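PDB 4MDY: periplasmic binding protein from Mycobacterium smegmatis, which probably binds an iron-containing solute outside the membrane and delivers it to an ABC transporter for import into the cell. Local coordinates for residues I100-A105 with A113-I118. Residues are numbered along the deposited sequence; the frame is centred on the assembly and turned at random.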
# COMPACT_ATOMS: atom_id res chain seq x y z
N ILE A 100 16.45 -8.82 -7.51
CA ILE A 100 15.20 -8.37 -8.08
C ILE A 100 14.10 -8.63 -7.06
O ILE A 100 13.85 -9.78 -6.69
CB ILE A 100 14.87 -9.09 -9.40
CG1 ILE A 100 15.98 -8.83 -10.43
CG2 ILE A 100 13.54 -8.62 -9.96
CD1 ILE A 100 15.95 -9.77 -11.61
N VAL A 101 13.45 -7.56 -6.61
CA VAL A 101 12.36 -7.67 -5.67
C VAL A 101 11.04 -7.56 -6.43
O VAL A 101 10.74 -6.52 -7.03
CB VAL A 101 12.45 -6.61 -4.57
CG1 VAL A 101 11.32 -6.78 -3.58
CG2 VAL A 101 13.79 -6.70 -3.86
N ALA A 102 10.27 -8.65 -6.40
CA ALA A 102 9.01 -8.73 -7.13
C ALA A 102 7.93 -9.44 -6.32
O ALA A 102 7.41 -10.48 -6.72
CB ALA A 102 9.22 -9.40 -8.48
N THR A 103 7.59 -8.85 -5.18
CA THR A 103 6.58 -9.42 -4.30
C THR A 103 5.18 -8.89 -4.63
O THR A 103 4.19 -9.53 -4.30
CB THR A 103 6.89 -9.11 -2.82
OG1 THR A 103 6.91 -7.69 -2.62
CG2 THR A 103 8.23 -9.68 -2.42
N ASN A 104 5.12 -7.75 -5.33
CA ASN A 104 3.87 -7.08 -5.64
C ASN A 104 3.85 -6.68 -7.12
O ASN A 104 3.65 -5.51 -7.46
CB ASN A 104 3.72 -5.85 -4.74
CG ASN A 104 2.33 -5.23 -4.79
OD1 ASN A 104 1.38 -5.81 -5.31
ND2 ASN A 104 2.21 -4.05 -4.21
N ALA A 105 4.08 -7.67 -7.97
CA ALA A 105 4.34 -7.46 -9.40
C ALA A 105 3.53 -8.38 -10.33
O ALA A 105 3.71 -8.34 -11.55
CB ALA A 105 5.83 -7.65 -9.65
N ALA A 113 11.05 -17.72 -13.13
CA ALA A 113 12.18 -18.45 -13.73
C ALA A 113 13.03 -17.54 -14.63
O ALA A 113 14.26 -17.56 -14.57
CB ALA A 113 11.68 -19.67 -14.51
N LYS A 114 12.36 -16.71 -15.42
CA LYS A 114 13.04 -15.75 -16.30
C LYS A 114 13.85 -14.70 -15.54
O LYS A 114 14.98 -14.37 -15.94
CB LYS A 114 12.01 -15.06 -17.19
CG LYS A 114 11.36 -15.97 -18.21
CD LYS A 114 10.25 -15.26 -18.95
CE LYS A 114 9.71 -16.11 -20.08
NZ LYS A 114 8.38 -15.63 -20.55
N LEU A 115 13.29 -14.17 -14.46
CA LEU A 115 13.99 -13.19 -13.63
C LEU A 115 15.14 -13.83 -12.86
O LEU A 115 16.19 -13.21 -12.67
CB LEU A 115 13.02 -12.49 -12.66
CG LEU A 115 11.93 -11.61 -13.28
CD1 LEU A 115 11.00 -11.10 -12.18
CD2 LEU A 115 12.51 -10.44 -14.07
N SER A 116 14.96 -15.08 -12.43
CA SER A 116 15.98 -15.78 -11.66
C SER A 116 17.24 -16.03 -12.48
O SER A 116 18.33 -16.12 -11.92
CB SER A 116 15.45 -17.10 -11.10
OG SER A 116 14.45 -16.82 -10.16
N GLU A 117 17.07 -16.14 -13.79
CA GLU A 117 18.21 -16.23 -14.70
C GLU A 117 19.06 -14.96 -14.67
O GLU A 117 20.26 -15.01 -14.92
CB GLU A 117 17.72 -16.49 -16.13
CG GLU A 117 18.80 -16.97 -17.06
CD GLU A 117 18.25 -17.33 -18.42
OE1 GLU A 117 17.55 -16.49 -19.04
OE2 GLU A 117 18.51 -18.46 -18.88
N ILE A 118 18.44 -13.84 -14.33
CA ILE A 118 19.13 -12.56 -14.27
C ILE A 118 19.81 -12.38 -12.92
O ILE A 118 21.00 -12.05 -12.84
CB ILE A 118 18.17 -11.38 -14.54
CG1 ILE A 118 17.47 -11.58 -15.88
CG2 ILE A 118 18.92 -10.05 -14.52
CD1 ILE A 118 16.27 -10.68 -16.10
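Ile100 lays its CD1 methyl against helix 109-116 and the residues that follow, over the carbonyl oxygen and CB of Leu115 and against Ile118. This is the strand-to-helix packing of a beta-alpha-beta unit: strand 99-102, helix 109-116, then strand 121-123, which pairs in parallel beside the first strand. No hydrogen bond joins the two segments, and the contact is apolar. Ile100 CD1 lies 4.1 Å from Leu115 CB and 4.0 Å from Ile118 CB. The Ile100 side chain crosses both partners at about a right angle. CG1 of Ile100 is anti to its own carbonyl carbon (chi1 -60°), and an extended chi2 of 164° carries CD1 out to the helix. The other branch, CG2, meets Leu115 CD1 at 4.2 Å. Leu115 CD1 also reaches Ala102 CB, at 4.4 Å, so one leucine spans Ile100 and Ala102, whose CB atoms point toward the helix. Val101, between them, points away and packs on Ile141 of helix 134-144. Val89 of helix 89-94 touches both Leu115 and Ile118. The carbonyl Leu115 O accepts a hydrogen bond from Ile118 N at 2.9 Å, while Ile100 CD1 lies 3.6 Å from the same oxygen.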